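Local coordinates for switch-activating protein 1 (Schizosaccharomyces pombe, PDB 5JDK) that binds specific DNA sequences needed for mating-type switching and a replication fork barrier in ribosomal DNA, here seen as its helical N-terminal DNA-binding domain, at residues A[33-36]-A[37-41]; A[75-78]-A[79-82]; A[103-107]-A[108-112]. All coordinates share one frame; numbering follows the deposited sequence.

How the contacts relate
All three contacts sit where a helix begins, and each is opened by a hydroxyl at the N-cap. Contact 1, on helix 34-46, is partly buried, and its leucine and isoleucine turn against the start of helix 107-131, the helix of contact 3; Leu-34 CD1 comes within 3.7 Å of Leu-112 CD2. Contacts 2 and 3 are both surface contacts; contact 2 starts helix 78-98, and its centre is about 27 Å from that of contact 3, across the middle of the chain. The chemistry differs: contacts 1 and 3 are capping boxes closed by a glutamate, whereas contact 2 has the cap alone, with a histidine alongside and a water-bridged Glu-Arg pair.

Contact 1 (A[33-36]-A[37-41]); sequences SLEE and KIKLM
Lys-37 lays its aliphatic stem along the first turn of helix 34-46, with its CG 3.4 Å from Ser-33 O. The same oxygen also takes the backbone N-H of Lys-37. Beyond CG the lysine runs extended and leads its ammonium away from the turn, its side chain also touching Leu-32 and Ile-88.

Glu-36 works in the opposite direction, back toward the helix start. With CG anti to the carbonyl carbon (chi1 -74°), its carboxylate reaches back to the backbone N-H of Ser-33, and OE1 accepts from Ser-33 N at 2.9 Å through its anti lone pair. In return Glu-36 N donates to Ser-33 OG over 3.0 Å. These reciprocal bonds make a capping box.

Glu-35 reaches forward instead. Its chain lies side by side with that of Lys-39, both pointing the same way, and OE2 meets NZ of Lys-39 at 3.2 Å: a salt bridge whose hydrogen bond is weak. CG of Lys-39, beside its own backbone N (chi1 -69°), also rests 3.3 Å from Glu-35 O. Away from these charges, Leu-34 and Ile-38 pack CD1 to CD1 at 4.0 Å, and both go on to touch helix 107-131.

Polar and apolar work are thus divided round the first turns of the helix. The box satisfies two N-H groups at the helix start, the Glu-35–Lys-39 pair balances charge at the surface, and the two acidic groups near the N-terminal end would probably be favoured by the helix dipole.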
loop_
_atom_site.group_PDB
_atom_site.type_symbol
_atom_site.label_atom_id
_atom_site.label_comp_id
_atom_site.label_asym_id
_atom_site.label_seq_id
_atom_site.Cartn_x
_atom_site.Cartn_y
_atom_site.Cartn_z
ATOM N N SER A 33 7.941 6.920 9.651
ATOM C CA SER A 33 9.309 6.671 9.247
ATOM C C SER A 33 9.322 5.689 8.087
ATOM O O SER A 33 8.332 5.012 7.803
ATOM C CB SER A 33 10.096 6.064 10.397
ATOM O OG SER A 33 9.554 4.790 10.712
ATOM N N LEU A 34 10.461 5.617 7.404
ATOM C CA LEU A 34 10.598 4.657 6.320
ATOM C C LEU A 34 10.366 3.246 6.836
ATOM O O LEU A 34 9.699 2.432 6.186
ATOM C CB LEU A 34 11.979 4.794 5.668
ATOM C CG LEU A 34 12.302 3.826 4.528
ATOM C CD1 LEU A 34 11.215 3.828 3.461
ATOM C CD2 LEU A 34 13.658 4.161 3.901
ATOM N N GLU A 35 10.896 2.946 8.022
ATOM C CA GLU A 35 10.702 1.625 8.604
ATOM C C GLU A 35 9.224 1.350 8.838
ATOM O O GLU A 35 8.747 0.244 8.572
ATOM C CB GLU A 35 11.491 1.493 9.911
ATOM C CG GLU A 35 11.431 0.099 10.530
ATOM C CD GLU A 35 11.860 0.077 11.987
ATOM O OE1 GLU A 35 12.086 1.162 12.563
ATOM O OE2 GLU A 35 11.965 -1.030 12.559
ATOM N N GLU A 36 8.474 2.343 9.314
ATOM C CA GLU A 36 7.043 2.157 9.534
ATOM C C GLU A 36 6.291 1.997 8.219
ATOM O O GLU A 36 5.342 1.210 8.137
ATOM C CB GLU A 36 6.471 3.338 10.313
ATOM C CG GLU A 36 6.830 3.362 11.791
ATOM C CD GLU A 36 6.334 4.616 12.484
ATOM O OE1 GLU A 36 6.563 5.724 11.952
ATOM O OE2 GLU A 36 5.696 4.490 13.552
ATOM N N LYS A 37 6.689 2.739 7.184
ATOM C CA LYS A 37 6.045 2.596 5.882
ATOM C C LYS A 37 6.232 1.194 5.343
ATOM O O LYS A 37 5.301 0.602 4.784
ATOM C CB LYS A 37 6.645 3.582 4.883
ATOM C CG LYS A 37 6.298 5.023 5.137
ATOM C CD LYS A 37 7.044 5.920 4.160
ATOM C CE LYS A 37 6.712 7.375 4.360
ATOM N NZ LYS A 37 7.517 8.215 3.453
ATOM N N ILE A 38 7.441 0.653 5.491
ATOM C CA ILE A 38 7.705 -0.710 5.059
ATOM C C ILE A 38 6.896 -1.715 5.877
ATOM O O ILE A 38 6.302 -2.640 5.321
ATOM C CB ILE A 38 9.217 -0.992 5.085
ATOM C CG1 ILE A 38 9.899 -0.210 3.968
ATOM C CG2 ILE A 38 9.509 -2.491 4.956
ATOM C CD1 ILE A 38 11.414 -0.158 4.059
ATOM N N LYS A 39 6.845 -1.560 7.205
ATOM C CA LYS A 39 6.013 -2.466 7.995
ATOM C C LYS A 39 4.552 -2.418 7.549
ATOM O O LYS A 39 3.887 -3.466 7.422
ATOM C CB LYS A 39 6.131 -2.118 9.474
ATOM C CG LYS A 39 7.495 -2.443 10.065
ATOM C CD LYS A 39 7.585 -2.018 11.521
ATOM C CE LYS A 39 8.911 -2.430 12.135
ATOM N NZ LYS A 39 9.052 -1.938 13.531
ATOM N N LEU A 40 4.037 -1.208 7.316
ATOM C CA LEU A 40 2.655 -1.039 6.891
ATOM C C LEU A 40 2.414 -1.706 5.544
ATOM O O LEU A 40 1.442 -2.462 5.378
ATOM C CB LEU A 40 2.318 0.446 6.840
ATOM C CG LEU A 40 0.928 0.821 6.336
ATOM C CD1 LEU A 40 -0.154 0.168 7.163
ATOM C CD2 LEU A 40 0.767 2.325 6.359
ATOM N N MET A 41 3.279 -1.432 4.555
ATOM C CA MET A 41 3.062 -2.011 3.234
ATOM C C MET A 41 3.296 -3.516 3.210
ATOM O O MET A 41 2.651 -4.214 2.426
ATOM C CB MET A 41 3.889 -1.285 2.184
ATOM C CG MET A 41 3.438 0.132 1.945
ATOM S SD MET A 41 1.719 0.329 1.472
ATOM C CE MET A 41 1.723 -0.481 -0.124
#

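Contact 2 (A[75-78]-A[79-82])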
loop_
_atom_site.group_PDB
_atom_site.type_symbol
_atom_site.label_atom_id
_atom_site.label_comp_id
_atom_site.label_asym_id
_atom_site.label_seq_id
_atom_site.Cartn_x
_atom_site.Cartn_y
_atom_site.Cartn_z
ATOM N N ILE A 75 -2.176 4.384 16.904
ATOM C CA ILE A 75 -3.586 4.174 16.615
ATOM C C ILE A 75 -3.979 5.135 15.508
ATOM O O ILE A 75 -3.829 6.357 15.651
ATOM C CB ILE A 75 -4.446 4.393 17.862
ATOM C CG1 ILE A 75 -4.143 3.316 18.900
ATOM C CG2 ILE A 75 -5.936 4.383 17.484
ATOM C CD1 ILE A 75 -4.918 3.420 20.195
ATOM N N HIS A 76 -4.479 4.594 14.405
ATOM C CA HIS A 76 -4.983 5.370 13.287
ATOM C C HIS A 76 -6.463 5.062 13.123
ATOM O O HIS A 76 -6.865 3.897 13.239
ATOM C CB HIS A 76 -4.307 4.937 11.971
ATOM C CG HIS A 76 -2.924 5.473 11.749
ATOM N ND1 HIS A 76 -1.836 5.083 12.497
ATOM C CD2 HIS A 76 -2.441 6.305 10.793
ATOM C CE1 HIS A 76 -0.750 5.689 12.042
ATOM N NE2 HIS A 76 -1.089 6.432 11.004
ATOM N N THR A 77 -7.271 6.081 12.828
ATOM C CA THR A 77 -8.593 5.803 12.303
ATOM C C THR A 77 -8.468 5.087 10.955
ATOM O O THR A 77 -7.399 5.029 10.333
ATOM C CB THR A 77 -9.383 7.092 12.100
ATOM O OG1 THR A 77 -8.721 7.876 11.109
ATOM C CG2 THR A 77 -9.515 7.887 13.398
ATOM N N GLU A 78 -9.585 4.529 10.498
ATOM C CA GLU A 78 -9.616 3.958 9.157
ATOM C C GLU A 78 -9.096 4.955 8.126
ATOM O O GLU A 78 -8.242 4.632 7.289
ATOM C CB GLU A 78 -11.043 3.550 8.809
ATOM C CG GLU A 78 -11.136 2.918 7.429
ATOM C CD GLU A 78 -12.552 2.791 6.922
ATOM O OE1 GLU A 78 -13.438 2.392 7.697
ATOM O OE2 GLU A 78 -12.808 3.116 5.740
ATOM N N SER A 79 -9.618 6.175 8.162
ATOM C CA SER A 79 -9.249 7.170 7.165
ATOM C C SER A 79 -7.782 7.546 7.270
ATOM O O SER A 79 -7.108 7.720 6.249
ATOM C CB SER A 79 -10.127 8.404 7.320
ATOM O OG SER A 79 -9.735 9.388 6.380
ATOM N N ALA A 80 -7.263 7.680 8.491
ATOM C CA ALA A 80 -5.860 8.042 8.633
ATOM C C ALA A 80 -4.954 6.936 8.101
ATOM O O ALA A 80 -3.932 7.216 7.458
ATOM C CB ALA A 80 -5.539 8.354 10.089
ATOM N N CYS A 81 -5.301 5.676 8.362
ATOM C CA CYS A 81 -4.503 4.571 7.844
ATOM C C CYS A 81 -4.525 4.562 6.320
ATOM O O CYS A 81 -3.477 4.496 5.655
ATOM C CB CYS A 81 -5.043 3.255 8.396
ATOM S SG CYS A 81 -4.268 1.792 7.722
ATOM N N ARG A 82 -5.723 4.632 5.749
ATOM C CA ARG A 82 -5.838 4.647 4.303
ATOM C C ARG A 82 -5.082 5.827 3.705
ATOM O O ARG A 82 -4.429 5.692 2.667
ATOM C CB ARG A 82 -7.307 4.681 3.920
ATOM C CG ARG A 82 -7.552 4.423 2.463
ATOM C CD ARG A 82 -9.016 4.464 2.236
ATOM N NE ARG A 82 -9.403 4.133 0.875
ATOM C CZ ARG A 82 -10.672 4.060 0.518
ATOM N NH1 ARG A 82 -11.611 4.301 1.419
ATOM N NH2 ARG A 82 -11.017 3.733 -0.723
HETATM O O HOH W 1 -11.509 5.006 4.298
#
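Thr-77 OG1 takes the backbone N-H of Ala-80 at 3.0 Å, close to straight (160° at the hydrogen), and the same oxygen lies 3.4 Å from CB of Ala-80. The threonine holds OG1 between its backbone N and carbonyl carbon (chi1 64°), which turns the hydroxyl over the opening turn of helix 78-98. Backbone bonds follow at once, Cys-81 N to Thr-77 O and Arg-82 N to Glu-78 O.

The His-76 ring also leans against this turn. Its CD2 is 3.8 Å from CB of Ala-80, and the ring edge meets the carbonyl carbon of Ala-80, while His-76 CB sits 4.0 Å from CB of Cys-81. Both ring nitrogens are engaged, ND1 with Ala-74 O and NE2 with Gln-84 NE2, which fixes how the ring is turned.

Further out, Glu-78 and Arg-82 are linked by one water. It donates to Glu-78 OE2 at 2.7 Å and accepts from Arg-82 NH1 at 3.0 Å, lying at the edge of the guanidinium in its plane; OE2 and NH1 themselves stay 4.6 Å apart. The other carboxylate oxygen, OE1, bonds to Ser-57 OG, tying the turn to helix 56-71.

This is a threonine N-cap at the head of a helix in the Sap1 N-terminal domain, a family grouped with the helix-turn-helix folds.

Contact 3 (A[103-107]-A[108-112])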
loop_
_atom_site.group_PDB
_atom_site.type_symbol
_atom_site.label_atom_id
_atom_site.label_comp_id
_atom_site.label_asym_id
_atom_site.label_seq_id
_atom_site.Cartn_x
_atom_site.Cartn_y
_atom_site.Cartn_z
ATOM N N MET A 103 20.906 4.818 -11.757
ATOM C CA MET A 103 20.893 5.231 -10.365
ATOM C C MET A 103 21.260 4.090 -9.416
ATOM O O MET A 103 20.933 2.937 -9.664
ATOM C CB MET A 103 19.516 5.811 -9.977
ATOM C CG MET A 103 18.336 4.867 -10.058
ATOM S SD MET A 103 16.702 5.644 -9.861
ATOM C CE MET A 103 16.656 6.112 -8.154
ATOM N N LYS A 104 21.964 4.400 -8.348
ATOM C CA LYS A 104 22.249 3.400 -7.323
ATOM C C LYS A 104 21.249 3.558 -6.187
ATOM O O LYS A 104 21.108 4.655 -5.638
ATOM C CB LYS A 104 23.673 3.539 -6.779
ATOM C CG LYS A 104 24.019 2.497 -5.710
ATOM C CD LYS A 104 25.502 2.487 -5.360
ATOM C CE LYS A 104 26.299 1.777 -6.436
ATOM N NZ LYS A 104 27.770 1.980 -6.331
ATOM N N THR A 105 20.573 2.464 -5.819
ATOM C CA THR A 105 19.513 2.492 -4.824
ATOM C C THR A 105 19.894 1.681 -3.590
ATOM O O THR A 105 20.804 0.849 -3.617
ATOM C CB THR A 105 18.213 1.926 -5.403
ATOM O OG1 THR A 105 18.411 0.555 -5.774
ATOM C CG2 THR A 105 17.753 2.746 -6.613
ATOM N N THR A 106 19.162 1.920 -2.506
ATOM C CA THR A 106 19.314 1.251 -1.219
ATOM C C THR A 106 18.361 0.070 -1.096
ATOM O O THR A 106 17.335 -0.001 -1.783
ATOM C CB THR A 106 19.006 2.230 -0.084
ATOM O OG1 THR A 106 17.633 2.649 -0.162
ATOM C CG2 THR A 106 19.936 3.432 -0.132
ATOM N N PRO A 107 18.658 -0.877 -0.199
ATOM C CA PRO A 107 17.752 -2.024 -0.059
ATOM C C PRO A 107 16.395 -1.635 0.484
ATOM O O PRO A 107 15.393 -2.253 0.114
ATOM C CB PRO A 107 18.508 -2.977 0.878
ATOM C CG PRO A 107 19.462 -2.098 1.629
ATOM C CD PRO A 107 19.836 -0.992 0.686
ATOM N N GLU A 108 16.330 -0.634 1.358
ATOM C CA GLU A 108 15.047 -0.235 1.914
ATOM C C GLU A 108 14.162 0.398 0.851
ATOM O O GLU A 108 12.961 0.098 0.765
ATOM C CB GLU A 108 15.256 0.719 3.090
ATOM C CG GLU A 108 16.117 0.157 4.216
ATOM C CD GLU A 108 17.615 0.364 4.010
ATOM O OE1 GLU A 108 18.047 0.897 2.961
ATOM O OE2 GLU A 108 18.379 -0.042 4.921
ATOM N N GLU A 109 14.732 1.268 0.015
ATOM C CA GLU A 109 13.903 1.869 -1.012
ATOM C C GLU A 109 13.475 0.822 -2.029
ATOM O O GLU A 109 12.332 0.842 -2.504
ATOM C CB GLU A 109 14.584 3.081 -1.642
ATOM C CG GLU A 109 15.550 2.799 -2.746
ATOM C CD GLU A 109 16.329 4.045 -3.099
ATOM O OE1 GLU A 109 17.441 4.201 -2.574
ATOM O OE2 GLU A 109 15.823 4.884 -3.874
ATOM N N ASP A 110 14.350 -0.141 -2.324
ATOM C CA ASP A 110 13.953 -1.213 -3.225
ATOM C C ASP A 110 12.801 -2.036 -2.646
ATOM O O ASP A 110 11.871 -2.415 -3.380
ATOM C CB ASP A 110 15.145 -2.117 -3.529
ATOM C CG ASP A 110 16.177 -1.483 -4.479
ATOM O OD1 ASP A 110 15.975 -0.362 -4.989
ATOM O OD2 ASP A 110 17.208 -2.161 -4.711
ATOM N N GLU A 111 12.847 -2.343 -1.342
ATOM C CA GLU A 111 11.763 -3.122 -0.744
ATOM C C GLU A 111 10.457 -2.347 -0.780
ATOM O O GLU A 111 9.406 -2.891 -1.155
ATOM C CB GLU A 111 12.065 -3.548 0.696
ATOM C CG GLU A 111 10.892 -4.393 1.212
ATOM C CD GLU A 111 11.054 -4.967 2.592
ATOM O OE1 GLU A 111 11.993 -4.589 3.317
ATOM O OE2 GLU A 111 10.199 -5.812 2.944
ATOM N N LEU A 112 10.483 -1.074 -0.380
ATOM C CA LEU A 112 9.231 -0.325 -0.396
ATOM C C LEU A 112 8.689 -0.211 -1.816
ATOM O O LEU A 112 7.485 -0.372 -2.046
ATOM C CB LEU A 112 9.395 1.046 0.263
ATOM C CG LEU A 112 8.086 1.827 0.453
ATOM C CD1 LEU A 112 7.031 1.046 1.174
ATOM C CD2 LEU A 112 8.356 3.120 1.206
#
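Thr-106 and Asp-110 close the first turn of helix 107-131, Asp-110 N donating to Thr-106 O at 3.0 Å, while the chain through Thr-105 and Thr-106 is still extended. Pro-107 opens the helix itself, a place where a missing N-H costs no helical bond, and its carbonyl takes the N-H of Glu-111.

Glu-109 then doubles back on the residue that caps it. Its CG lies between the backbone N and the carbonyl carbon (chi1 84°), which sends the otherwise extended chain toward the loop, across the Thr-106 side chain at about a right angle. OE1 accepts twice, from Thr-106 N at 2.9 Å and from Thr-106 OG1, also at 2.9 Å. The two donors come from opposite faces of the carboxylate, the N-H from above its plane and the hydroxyl nearer to it on the anti side. That hydroxyl oxygen in turn accepts from Glu-109 N at 3.2 Å. The second carboxylate oxygen, OE2, forms a salt bridge with Arg-95 of helix 78-98. Without the carboxylate, as with an alanine here, Thr-106 N would probably lose its acceptor and Arg-95 this charged mate.

Beside this grip, Thr-105 OG1 donates to Asp-110 OD1 over 2.7 Å, meeting it on the syn side. Glu-108, bent at its second torsion (chi2 86°), runs alongside the proline ring with its OE1 3.5 Å from Pro-107 CD. Glu-111 turns its carboxylate to Arg-42 on helix 34-46, in a salt bridge.

Thr-106 and Glu-109 form a capping box at the N-terminal end of helix 107-131, with the Thr-105–Asp-110 bond as a separate link beside it.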